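Local atomic coordinates of probable low molecular weight protein-tyrosine-phosphatase AmsI (Erwinia amylovora, PDB entry 4D74), a protein that probably removes phosphate from phosphotyrosine on proteins as a low molecular weight tyrosine phosphatase, and may be required for production of the virulence exopolysaccharide amylovoran. Residues N29-V34 against S102-V107; K57-G62 against V90-T95; L94-C99 against C117-S122. The protein carries 1 engineered substitution. One frame throughout, in Å; residues are numbered along the deposited sequence.

Contact 1 of 3, residues N29-V34 against S102-V107; sequences NSILVV and SDLILV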
ATOM      1  N   ASN A  29      17.083  -4.023   5.620  1.00 21.43           N
ATOM      2  CA  ASN A  29      17.987  -4.033   6.768  1.00 25.89           C
ATOM      3  C   ASN A  29      17.781  -2.792   7.607  1.00 25.73           C
ATOM      4  O   ASN A  29      18.052  -2.805   8.798  1.00 28.64           O
ATOM      5  CB  ASN A  29      19.443  -4.129   6.274  1.00 29.53           C
ATOM      6  CG  ASN A  29      19.749  -5.452   5.573  1.00 35.03           C
ATOM      7  OD1 ASN A  29      20.255  -5.476   4.436  1.00 39.26           O
ATOM      8  ND2 ASN A  29      19.452  -6.545   6.243  1.00 36.88           N
ATOM      9  N   SER A  30      17.306  -1.726   6.949  1.00 21.56           N
ATOM     10  CA  SER A  30      17.122  -0.425   7.570  1.00 20.21           C
ATOM     11  C   SER A  30      15.761   0.163   7.217  1.00 19.29           C
ATOM     12  O   SER A  30      15.316   0.094   6.050  1.00 20.31           O
ATOM     13  CB  SER A  30      18.217   0.522   7.168  1.00 21.45           C
ATOM     14  OG  SER A  30      18.256   0.800   5.789  1.00 25.69           O
ATOM     15  N   ILE A  31      15.167   0.804   8.208  1.00 17.02           N
ATOM     16  CA  ILE A  31      13.858   1.474   8.033  1.00 15.90           C
ATOM     17  C   ILE A  31      13.964   2.910   8.556  1.00 15.39           C
ATOM     18  O   ILE A  31      14.474   3.109   9.656  1.00 17.04           O
ATOM     19  CB  ILE A  31      12.727   0.754   8.746  1.00 15.90           C
ATOM     20  CG1 ILE A  31      12.676  -0.718   8.270  1.00 17.31           C
ATOM     21  CG2 ILE A  31      11.411   1.460   8.482  1.00 17.04           C
ATOM     22  CD1 ILE A  31      11.722  -1.551   9.054  1.00 19.45           C
ATOM     23  N   LEU A  32      13.469   3.858   7.782  1.00 14.79           N
ATOM     24  CA  LEU A  32      13.474   5.262   8.179  1.00 14.76           C
ATOM     25  C   LEU A  32      12.039   5.743   8.266  1.00 14.88           C
ATOM     26  O   LEU A  32      11.316   5.676   7.289  1.00 15.74           O
ATOM     27  CB  LEU A  32      14.251   6.083   7.173  1.00 16.23           C
ATOM     28  CG  LEU A  32      14.405   7.585   7.439  1.00 18.31           C
ATOM     29  CD1 LEU A  32      15.251   7.767   8.704  1.00 20.48           C
ATOM     30  CD2 LEU A  32      14.966   8.252   6.221  1.00 19.10           C
ATOM     31  N   VAL A  33      11.662   6.231   9.422  1.00 13.94           N
ATOM     32  CA  VAL A  33      10.304   6.760   9.637  1.00 13.68           C
ATOM     33  C   VAL A  33      10.350   8.304   9.513  1.00 15.50           C
ATOM     34  O   VAL A  33      11.113   8.976  10.246  1.00 15.94           O
ATOM     35  CB  VAL A  33       9.741   6.343  10.998  1.00 15.32           C
ATOM     36  CG1 VAL A  33       8.312   6.864  11.164  1.00 15.99           C
ATOM     37  CG2 VAL A  33       9.806   4.828  11.177  1.00 15.61           C
ATOM     38  N   VAL A  34       9.539   8.869   8.632  1.00 15.94           N
ATOM     39  CA  VAL A  34       9.632  10.303   8.332  1.00 16.50           C
ATOM     40  C   VAL A  34       8.329  11.034   8.575  1.00 18.74           C
ATOM     41  O   VAL A  34       7.286  10.596   8.127  1.00 18.74           O
ATOM     42  CB  VAL A  34      10.040  10.498   6.863  1.00 16.93           C
ATOM     43  CG1 VAL A  34       9.998  11.969   6.461  1.00 18.63           C
ATOM     44  CG2 VAL A  34      11.410   9.921   6.611  1.00 18.12           C
ATOM     45  N   SER A 102      18.430   4.228   3.242  1.00 21.44           N
ATOM     46  CA  SER A 102      17.409   3.430   3.897  1.00 21.17           C
ATOM     47  C   SER A 102      16.768   2.469   2.923  1.00 19.82           C
ATOM     48  O   SER A 102      16.475   2.851   1.818  1.00 23.25           O
ATOM     49  CB  SER A 102      16.308   4.364   4.414  1.00 22.50           C
ATOM     50  OG  SER A 102      16.892   5.360   5.244  1.00 28.17           O
ATOM     51  N   ASP A 103      16.454   1.258   3.364  1.00 18.94           N
ATOM     52  CA  ASP A 103      15.838   0.285   2.464  1.00 19.10           C
ATOM     53  C   ASP A 103      14.326   0.490   2.372  1.00 18.06           C
ATOM     54  O   ASP A 103      13.691   0.079   1.392  1.00 19.17           O
ATOM     55  CB  ASP A 103      16.081  -1.142   2.952  1.00 21.66           C
ATOM     56  CG  ASP A 103      17.540  -1.545   2.908  1.00 25.81           C
ATOM     57  OD1 ASP A 103      18.218  -1.124   1.950  1.00 30.70           O
ATOM     58  OD2 ASP A 103      17.967  -2.306   3.813  1.00 29.43           O
ATOM     59  N   LEU A 104      13.734   1.082   3.399  1.00 17.06           N
ATOM     60  CA  LEU A 104      12.284   1.329   3.404  1.00 15.34           C
ATOM     61  C   LEU A 104      12.073   2.668   4.127  1.00 15.67           C
ATOM     62  O   LEU A 104      12.661   2.873   5.202  1.00 16.51           O
ATOM     63  CB  LEU A 104      11.585   0.208   4.145  1.00 16.26           C
ATOM     64  CG  LEU A 104      10.091   0.288   4.393  1.00 15.71           C
ATOM     65  CD1 LEU A 104       9.359   0.294   3.064  1.00 17.38           C
ATOM     66  CD2 LEU A 104       9.676  -0.886   5.265  1.00 16.47           C
ATOM     67  N   ILE A 105      11.263   3.556   3.542  1.00 13.53           N
ATOM     68  CA  ILE A 105      10.961   4.853   4.119  1.00 15.35           C
ATOM     69  C   ILE A 105       9.450   4.877   4.383  1.00 15.37           C
ATOM     70  O   ILE A 105       8.670   4.607   3.462  1.00 15.58           O
ATOM     71  CB  ILE A 105      11.335   6.000   3.189  1.00 15.47           C
ATOM     72  CG1 ILE A 105      12.854   5.910   2.814  1.00 16.46           C
ATOM     73  CG2 ILE A 105      10.974   7.331   3.830  1.00 15.74           C
ATOM     74  CD1 ILE A 105      13.234   6.886   1.726  1.00 17.19           C
ATOM     75  N   LEU A 106       9.076   5.166   5.608  1.00 14.15           N
ATOM     76  CA  LEU A 106       7.655   5.128   6.012  1.00 13.58           C
ATOM     77  C   LEU A 106       7.201   6.522   6.422  1.00 14.80           C
ATOM     78  O   LEU A 106       7.831   7.170   7.268  1.00 16.27           O
ATOM     79  CB  LEU A 106       7.413   4.172   7.153  1.00 14.44           C
ATOM     80  CG  LEU A 106       7.824   2.710   6.891  1.00 14.66           C
ATOM     81  CD1 LEU A 106       7.598   1.870   8.117  1.00 15.32           C
ATOM     82  CD2 LEU A 106       7.135   2.110   5.684  1.00 14.99           C
ATOM     83  N   VAL A 107       6.108   6.972   5.836  1.00 13.68           N
ATOM     84  CA  VAL A 107       5.516   8.292   6.109  1.00 13.80           C
ATOM     85  C   VAL A 107       4.109   8.113   6.657  1.00 14.44           C
ATOM     86  O   VAL A 107       3.466   7.080   6.492  1.00 14.49           O
ATOM     87  CB  VAL A 107       5.496   9.244   4.916  1.00 13.80           C
ATOM     88  CG1 VAL A 107       6.922   9.440   4.426  1.00 15.54           C
ATOM     89  CG2 VAL A 107       4.641   8.697   3.795  1.00 15.09           C
TER
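With its CG set beside the backbone N (chi1 -66°), Asp-103 reaches its carboxylate across to the start of 29-34, while Ser-30 holds OG between its own N and carbonyl carbon (chi1 63°), the rotamer that aims it back at Asp-103. Asp-103 OD2 accepts from Asn-29 N at 2.6 Å on the anti lone pair, the hydrogen being nearly in line. A second, longer bond comes from Ser-30 N, which approaches the same oxygen from above the carboxylate plane. In return, Asp-103 N donates to Ser-30 OG at 3.1 Å. Three bonds thus fasten the two chain entrances, and two weak ones, from Asp-103 N and Leu-104 N to Ser-30 O, add to them.

Beyond this point the chains run as parallel strands, their axes 4.7 Å apart and inclined by 22°. Leu-32 is bonded through both its backbone N and its backbone O: the N donates to Leu-104 O at 2.9 Å and the O accepts from Leu-106 N at 2.8 Å. Val-34 N to Leu-106 O continues the pattern, again nearly straight.

Side chains alternate between the faces. Ile-31 CG2 meets Leu-106 CD1 at 3.9 Å, the two branches crossing at an angle; on the other face Val-34 and Ile-105 lie side by side, CG2 to CG2 at 3.8 Å. Ser-102 OG rests against Leu-32 CB while its hydrogen bond goes to Met-98 O.

These two central strands form the core of the parallel sheet, and 30-35 ends at Cys-35, the probable nucleophile, where the phosphate-binding loop of this phosphatase family begins. Ile-31, Val-33 and Leu-106 pack on Leu-49 of helix 41-52; Val-34 and Val-107 face Val-116 of helix 111-119. Strand 57-62 flanks 30-35, and 127-129 flanks 104-107.

Contact 2 of 3, residues K57-G62 against V90-T95; sequences KIASAG and VAQQLT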
ATOM      1  N   LYS A  57      18.429  -1.705  11.875  1.00 25.74           N
ATOM      2  CA  LYS A  57      18.694  -0.281  11.943  1.00 25.19           C
ATOM      3  C   LYS A  57      17.372   0.462  11.679  1.00 22.19           C
ATOM      4  O   LYS A  57      16.865   0.425  10.572  1.00 22.97           O
ATOM      5  CB  LYS A  57      19.729   0.145  10.933  1.00 28.97           C
ATOM      6  CG  LYS A  57      20.388   1.469  11.321  1.00 37.52           C
ATOM      7  CD  LYS A  57      19.874   2.625  10.487  1.00 41.96           C
ATOM      8  CE  LYS A  57      19.832   3.944  11.251  1.00 43.54           C
ATOM      9  NZ  LYS A  57      21.156   4.626  11.322  1.00 49.49           N
ATOM     10  N   ILE A  58      16.865   1.135  12.690  1.00 19.92           N
ATOM     11  CA  ILE A  58      15.613   1.850  12.603  1.00 18.56           C
ATOM     12  C   ILE A  58      15.917   3.274  13.058  1.00 18.26           C
ATOM     13  O   ILE A  58      16.511   3.477  14.137  1.00 19.55           O
ATOM     14  CB  ILE A  58      14.530   1.291  13.521  1.00 20.40           C
ATOM     15  CG1 ILE A  58      14.405  -0.241  13.438  1.00 23.37           C
ATOM     16  CG2 ILE A  58      13.189   1.984  13.215  1.00 21.44           C
ATOM     17  CD1 ILE A  58      13.887  -0.773  12.147  1.00 24.81           C
ATOM     18  N   ALA A  59      15.534   4.260  12.258  1.00 17.38           N
ATOM     19  CA  ALA A  59      15.721   5.678  12.643  1.00 17.16           C
ATOM     20  C   ALA A  59      14.538   6.506  12.153  1.00 16.14           C
ATOM     21  O   ALA A  59      13.613   5.968  11.504  1.00 15.84           O
ATOM     22  CB  ALA A  59      16.987   6.219  12.002  1.00 18.99           C
ATOM     23  N   SER A  60      14.564   7.797  12.456  1.00 15.35           N
ATOM     24  CA  SER A  60      13.518   8.675  12.014  1.00 15.05           C
ATOM     25  C   SER A  60      14.107  10.028  11.690  1.00 14.77           C
ATOM     26  O   SER A  60      15.234  10.340  12.097  1.00 16.68           O
ATOM     27  CB  SER A  60      12.417   8.800  13.062  1.00 16.14           C
ATOM     28  OG  SER A  60      12.865   9.342  14.308  1.00 16.43           O
ATOM     29  N   ALA A  61      13.370  10.804  10.913  1.00 15.45           N
ATOM     30  CA  ALA A  61      13.833  12.117  10.523  1.00 15.18           C
ATOM     31  C   ALA A  61      12.649  12.963  10.170  1.00 16.52           C
ATOM     32  O   ALA A  61      11.540  12.450   9.987  1.00 16.76           O
ATOM     33  CB  ALA A  61      14.764  12.025   9.352  1.00 16.28           C
ATOM     34  N   GLY A  62      12.873  14.272  10.075  1.00 16.24           N
ATOM     35  CA  GLY A  62      11.776  15.175   9.806  1.00 16.03           C
ATOM     36  C   GLY A  62      12.015  15.948   8.531  1.00 16.74           C
ATOM     37  O   GLY A  62      13.119  16.432   8.264  1.00 17.29           O
ATOM     38  N   VAL A  90      16.850  12.406  19.466  1.00 17.69           N
ATOM     39  CA  VAL A  90      17.389  13.696  18.999  1.00 18.24           C
ATOM     40  C   VAL A  90      16.870  13.938  17.575  1.00 17.20           C
ATOM     41  O   VAL A  90      17.221  13.218  16.614  1.00 18.30           O
ATOM     42  CB  VAL A  90      18.928  13.709  19.031  1.00 19.52           C
ATOM     43  CG1 VAL A  90      19.464  15.064  18.585  1.00 20.69           C
ATOM     44  CG2 VAL A  90      19.410  13.380  20.459  1.00 20.59           C
ATOM     45  N   ALA A  91      15.998  14.937  17.438  1.00 16.98           N
ATOM     46  CA  ALA A  91      15.399  15.190  16.157  1.00 16.50           C
ATOM     47  C   ALA A  91      16.431  15.594  15.124  1.00 16.98           C
ATOM     48  O   ALA A  91      17.386  16.307  15.416  1.00 17.29           O
ATOM     49  CB  ALA A  91      14.311  16.244  16.303  1.00 16.84           C
ATOM     50  N   GLN A  92      16.272  15.075  13.898  1.00 15.76           N
ATOM     51  CA  GLN A  92      17.177  15.362  12.815  1.00 15.96           C
ATOM     52  C   GLN A  92      16.447  15.666  11.510  1.00 16.03           C
ATOM     53  O   GLN A  92      15.394  15.096  11.242  1.00 17.12           O
ATOM     54  CB  GLN A  92      18.169  14.186  12.648  1.00 18.19           C
ATOM     55  CG  GLN A  92      17.561  12.902  12.131  1.00 20.22           C
ATOM     56  CD  GLN A  92      18.584  11.792  11.952  1.00 23.62           C
ATOM     57  OE1 GLN A  92      19.804  12.023  11.877  1.00 25.24           O
ATOM     58  NE2 GLN A  92      18.078  10.557  11.875  1.00 22.82           N
ATOM     59  N   GLN A  93      17.047  16.513  10.697  1.00 16.55           N
ATOM     60  CA  GLN A  93      16.542  16.833   9.388  1.00 16.73           C
ATOM     61  C   GLN A  93      16.777  15.738   8.373  1.00 17.42           C
ATOM     62  O   GLN A  93      17.880  15.216   8.270  1.00 18.32           O
ATOM     63  CB  GLN A  93      17.217  18.122   8.879  1.00 17.43           C
ATOM     64  CG  GLN A  93      16.837  18.538   7.482  1.00 17.08           C
ATOM     65  CD  GLN A  93      15.364  18.816   7.308  1.00 17.86           C
ATOM     66  OE1 GLN A  93      14.748  19.466   8.159  1.00 19.19           O
ATOM     67  NE2 GLN A  93      14.798  18.341   6.216  1.00 19.25           N
ATOM     68  N   LEU A  94      15.727  15.393   7.628  1.00 17.22           N
ATOM     69  CA  LEU A  94      15.852  14.429   6.524  1.00 17.41           C
ATOM     70  C   LEU A  94      16.746  14.978   5.418  1.00 18.95           C
ATOM     71  O   LEU A  94      16.547  16.087   4.963  1.00 19.47           O
ATOM     72  CB  LEU A  94      14.500  14.154   5.881  1.00 18.18           C
ATOM     73  CG  LEU A  94      14.524  13.051   4.811  1.00 18.05           C
ATOM     74  CD1 LEU A  94      14.899  11.681   5.351  1.00 19.93           C
ATOM     75  CD2 LEU A  94      13.135  12.962   4.178  1.00 20.20           C
ATOM     76  N   THR A  95      17.699  14.151   4.980  1.00 18.86           N
ATOM     77  CA  THR A  95      18.590  14.476   3.890  1.00 20.20           C
ATOM     78  C   THR A  95      18.435  13.459   2.755  1.00 20.55           C
ATOM     79  O   THR A  95      17.895  12.352   2.949  1.00 21.23           O
ATOM     80  CB  THR A  95      20.045  14.470   4.346  1.00 21.50           C
ATOM     81  OG1 THR A  95      20.421  13.150   4.704  1.00 22.63           O
ATOM     82  CG2 THR A  95      20.270  15.399   5.506  1.00 22.98           C
TER
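The C-terminal end of strand 57-62, an outermost strand of the parallel sheet within this chain, is met here by the irregular segment leading into helix 96-101, close to the probable active site. Gly-62 is the meeting point: a single backbone bridge pairs it with Gln-93, their CA atoms 5.1 Å apart. Gly-62 N donates to Gln-92 O at 2.9 Å, and Gly-62 O accepts from Leu-94 N, also at 2.9 Å. The latter bond is almost straight at hydrogen (175°), yet its donor stands above the carbonyl plane, 40° out of it, so straightness and lone-pair direction do not coincide.

Gln-92 adds a side-chain bond two residues upstream on the strand. Its chain is extended beyond CG, which carries NE2 to Ser-60 O at 2.9 Å. The acceptor lies in the plane of the glutamine amide, whereas the donor is tilted 26° from the plane of the Ser-60 carbonyl. On the way, Gln-92 CG passes Ala-61 CB at 4.0 Å, and the same methyl touches Leu-94 CD1 at 4.0 Å. Ala-61 therefore sits between the glutamine stem and the leucine branch. The amide of Gln-93 is occupied elsewhere: NE2 bonds to Leu-94 O and to Leu-63 O, and OE1 accepts from Ala-65 N.

The side chain of the probable nucleophile, Cys-35, is about 6 Å from Gly-62; a bound sulfate, probably from the crystallisation liquor but perhaps marking the pocket, lies about 5 Å from Gly-62. Ser-60 OG bonds to Glu-46 of helix 41-52 and to Asn-38. Strand 57-62 hydrogen-bonds to strand 30-35 along its other edge, while Leu-94 packs on Leu-32 and Val-34 of that strand and on Cys-99 of helix 96-101.

Contact 3 of 3, residues L94-C99 against C117-S122; sequences LTADMC and CRINPS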
ATOM      1  N   LEU A  94      15.727  15.393   7.628  1.00 17.22           N
ATOM      2  CA  LEU A  94      15.852  14.429   6.524  1.00 17.41           C
ATOM      3  C   LEU A  94      16.746  14.978   5.418  1.00 18.95           C
ATOM      4  O   LEU A  94      16.547  16.087   4.963  1.00 19.47           O
ATOM      5  CB  LEU A  94      14.500  14.154   5.881  1.00 18.18           C
ATOM      6  CG  LEU A  94      14.524  13.051   4.811  1.00 18.05           C
ATOM      7  CD1 LEU A  94      14.899  11.681   5.351  1.00 19.93           C
ATOM      8  CD2 LEU A  94      13.135  12.962   4.178  1.00 20.20           C
ATOM      9  N   THR A  95      17.699  14.151   4.980  1.00 18.86           N
ATOM     10  CA  THR A  95      18.590  14.476   3.890  1.00 20.20           C
ATOM     11  C   THR A  95      18.435  13.459   2.755  1.00 20.55           C
ATOM     12  O   THR A  95      17.895  12.352   2.949  1.00 21.23           O
ATOM     13  CB  THR A  95      20.045  14.470   4.346  1.00 21.50           C
ATOM     14  OG1 THR A  95      20.421  13.150   4.704  1.00 22.63           O
ATOM     15  CG2 THR A  95      20.270  15.399   5.506  1.00 22.98           C
ATOM     16  N   ALA A  96      18.907  13.843   1.576  1.00 20.73           N
ATOM     17  CA  ALA A  96      18.894  12.947   0.433  1.00 20.73           C
ATOM     18  C   ALA A  96      19.698  11.668   0.683  1.00 21.65           C
ATOM     19  O   ALA A  96      19.273  10.567   0.306  1.00 21.48           O
ATOM     20  CB  ALA A  96      19.365  13.651  -0.838  1.00 21.21           C
ATOM     21  N   ASP A  97      20.840  11.823   1.349  1.00 21.85           N
ATOM     22  CA  ASP A  97      21.636  10.677   1.744  1.00 23.70           C
ATOM     23  C   ASP A  97      20.892   9.697   2.634  1.00 22.93           C
ATOM     24  O   ASP A  97      21.019   8.498   2.448  1.00 23.01           O
ATOM     25  CB  ASP A  97      22.919  11.113   2.486  1.00 25.92           C
ATOM     26  CG  ASP A  97      23.857  11.928   1.629  1.00 30.40           C
ATOM     27  OD1 ASP A  97      23.770  11.853   0.380  1.00 34.96           O
ATOM     28  OD2 ASP A  97      24.708  12.657   2.222  1.00 31.04           O
ATOM     29  N   MET A  98      20.139  10.187   3.634  1.00 19.71           N
ATOM     30  CA  MET A  98      19.379   9.283   4.505  1.00 20.87           C
ATOM     31  C   MET A  98      18.382   8.496   3.662  1.00 19.85           C
ATOM     32  O   MET A  98      18.161   7.299   3.894  1.00 20.31           O
ATOM     33  CB  MET A  98      18.587  10.046   5.574  1.00 21.42           C
ATOM     34  CG  MET A  98      19.417  10.639   6.668  1.00 23.73           C
ATOM     35  SD  MET A  98      18.308  11.663   7.683  1.00 25.91           S
ATOM     36  CE  MET A  98      19.627  12.528   8.510  1.00 28.50           C
ATOM     37  N   CYS A  99      17.779   9.174   2.704  1.00 19.83           N
ATOM     38  CA  CYS A  99      16.776   8.521   1.840  1.00 20.71           C
ATOM     39  C   CYS A  99      17.421   7.414   1.030  1.00 22.27           C
ATOM     40  O   CYS A  99      16.892   6.302   0.914  1.00 20.91           O
ATOM     41  CB  CYS A  99      16.122   9.533   0.906  1.00 19.04           C
ATOM     42  SG  CYS A  99      15.064  10.735   1.732  1.00 22.58           S
ATOM     43  N   CYS A 117      10.104  12.787  -1.885  1.00 22.00           N
ATOM     44  CA  CYS A 117      10.623  12.716  -3.238  1.00 24.98           C
ATOM     45  C   CYS A 117      11.221  14.064  -3.732  1.00 27.66           C
ATOM     46  O   CYS A 117      12.122  14.067  -4.585  1.00 28.51           O
ATOM     47  CB  CYS A 117       9.564  12.137  -4.168  1.00 24.88           C
ATOM     48  SG  CYS A 117       9.245  10.404  -3.829  1.00 28.59           S
ATOM     49  N   ARG A 118      10.789  15.172  -3.160  1.00 27.85           N
ATOM     50  CA  ARG A 118      11.453  16.453  -3.419  1.00 32.55           C
ATOM     51  C   ARG A 118      12.861  16.488  -2.838  1.00 31.29           C
ATOM     52  O   ARG A 118      13.751  17.073  -3.434  1.00 31.03           O
ATOM     53  CB  ARG A 118      10.625  17.621  -2.900  1.00 36.82           C
ATOM     54  CG  ARG A 118       9.368  17.848  -3.738  1.00 44.00           C
ATOM     55  CD  ARG A 118       8.759  19.224  -3.524  1.00 49.26           C
ATOM     56  NE  ARG A 118       9.569  20.275  -4.163  1.00 57.85           N
ATOM     57  CZ  ARG A 118      10.239  21.259  -3.540  1.00 65.18           C
ATOM     58  NH1 ARG A 118      10.218  21.413  -2.212  1.00 67.99           N
ATOM     59  NH2 ARG A 118      10.938  22.125  -4.269  1.00 67.98           N
ATOM     60  N   ILE A 119      13.060  15.896  -1.663  1.00 26.85           N
ATOM     61  CA  ILE A 119      14.410  15.757  -1.089  1.00 27.05           C
ATOM     62  C   ILE A 119      15.270  14.751  -1.875  1.00 26.68           C
ATOM     63  O   ILE A 119      16.464  15.007  -2.165  1.00 26.68           O
ATOM     64  CB  ILE A 119      14.340  15.433   0.419  1.00 27.15           C
ATOM     65  CG1 ILE A 119      13.719  16.642   1.140  1.00 29.59           C
ATOM     66  CG2 ILE A 119      15.730  15.083   0.943  1.00 26.84           C
ATOM     67  CD1 ILE A 119      13.580  16.572   2.641  1.00 31.85           C
ATOM     68  N   ASN A 120      14.691  13.623  -2.267  1.00 23.73           N
ATOM     69  CA  ASN A 120      15.397  12.675  -3.124  1.00 23.73           C
ATOM     70  C   ASN A 120      14.435  12.024  -4.109  1.00 25.29           C
ATOM     71  O   ASN A 120      13.677  11.123  -3.764  1.00 23.77           O
ATOM     72  CB  ASN A 120      16.157  11.631  -2.286  1.00 23.74           C
ATOM     73  CG  ASN A 120      17.034  10.708  -3.127  1.00 24.60           C
ATOM     74  OD1 ASN A 120      16.781  10.463  -4.311  1.00 25.46           O
ATOM     75  ND2 ASN A 120      18.056  10.171  -2.507  1.00 24.68           N
ATOM     76  N   PRO A 121      14.443  12.487  -5.367  1.00 27.82           N
ATOM     77  CA  PRO A 121      13.504  11.971  -6.348  1.00 28.44           C
ATOM     78  C   PRO A 121      13.598  10.495  -6.669  1.00 29.16           C
ATOM     79  O   PRO A 121      12.614   9.932  -7.151  1.00 33.60           O
ATOM     80  CB  PRO A 121      13.776  12.848  -7.590  1.00 30.86           C
ATOM     81  CG  PRO A 121      14.429  14.073  -7.065  1.00 31.80           C
ATOM     82  CD  PRO A 121      15.223  13.638  -5.881  1.00 29.30           C
ATOM     83  N   SER A 122      14.700   9.816  -6.337  1.00 26.17           N
ATOM     84  CA  SER A 122      14.863   8.427  -6.729  1.00 26.76           C
ATOM     85  C   SER A 122      14.274   7.376  -5.791  1.00 25.23           C
ATOM     86  O   SER A 122      14.392   6.192  -6.070  1.00 26.33           O
ATOM     87  CB  SER A 122      16.354   8.098  -6.921  1.00 29.40           C
ATOM     88  OG  SER A 122      17.063   8.134  -5.707  1.00 33.63           O
TER
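Ile-119 and Asn-120 lie against the first turn of helix 96-101, and each presents a different surface to it. Ile-119 uses two branches. CG2, anti to the backbone N, presses end-on against the backbone where Thr-95 joins Ala-96, 3.5 Å from Ala-96 N. CD1, at the end of an extended chain (chi2 -178°), crosses Leu-94 at a slant and stops 3.9 Å from Leu-94 CD2. The CB of the isoleucine is directed at 94-99, with CG2 on the backbone and CD1 on the leucine.

Asn-120 turns its CB to the helix and packs it at 3.8 Å on Cys-99 CB, with Ala-96 CB lying 4.1 Å from the same carbon. Beyond this apolar contact its amide reaches the Ala-96 carbonyl: ND2 donates to Ala-96 O at 3.1 Å, with an angle of 159° at hydrogen. The acceptor lies in the asparagine amide plane, but the donor stands 37° out of the carbonyl plane, so the bond comes in over the peptide. The other end of the amide is held as well. OD1 accepts from Ser-122 N and, at 2.7 Å, from Ser-122 OG, both from the same face of its plane. With bonds at both ends, rotation of the amide is restrained and the identities of O and N are supported by the partners.

The Ala-96 methyl completes the fit, resting 3.5 Å from Ile-119 O. Thr-95 OG1 accepts from Met-98 N.

The arrangement joins two recognised elements: Thr-95 is the N-cap of helix 96-101, and the Asn-120 OD1 bond to Ser-122 N closes an Asx turn just past helix 111-119. An end-of-helix turn is thereby docked by a side-chain amide on the opening turn of another helix.

The three contacts lie close together, with centres 10 to 12 Å apart. Contact 1 joins the middle strands of the parallel sheet; contact 2 lies on the neighbouring strand 57-62, nested along the chain within the loop that contact 1 closes. Contact 3 follows directly from contact 2, sharing Leu-94 and Thr-95, and its segments alternate with those of contact 1 because strand 104-107 runs between helices 96-101 and 111-119. Leu-94 ties all three: its CD1 lies 3.5 Å from Leu-32 CD2. Sheet, edge segment and helix ends are thus packed together; contacts 1 and 2 lie next to the probable nucleophile, Cys-35, with contact 3 further out.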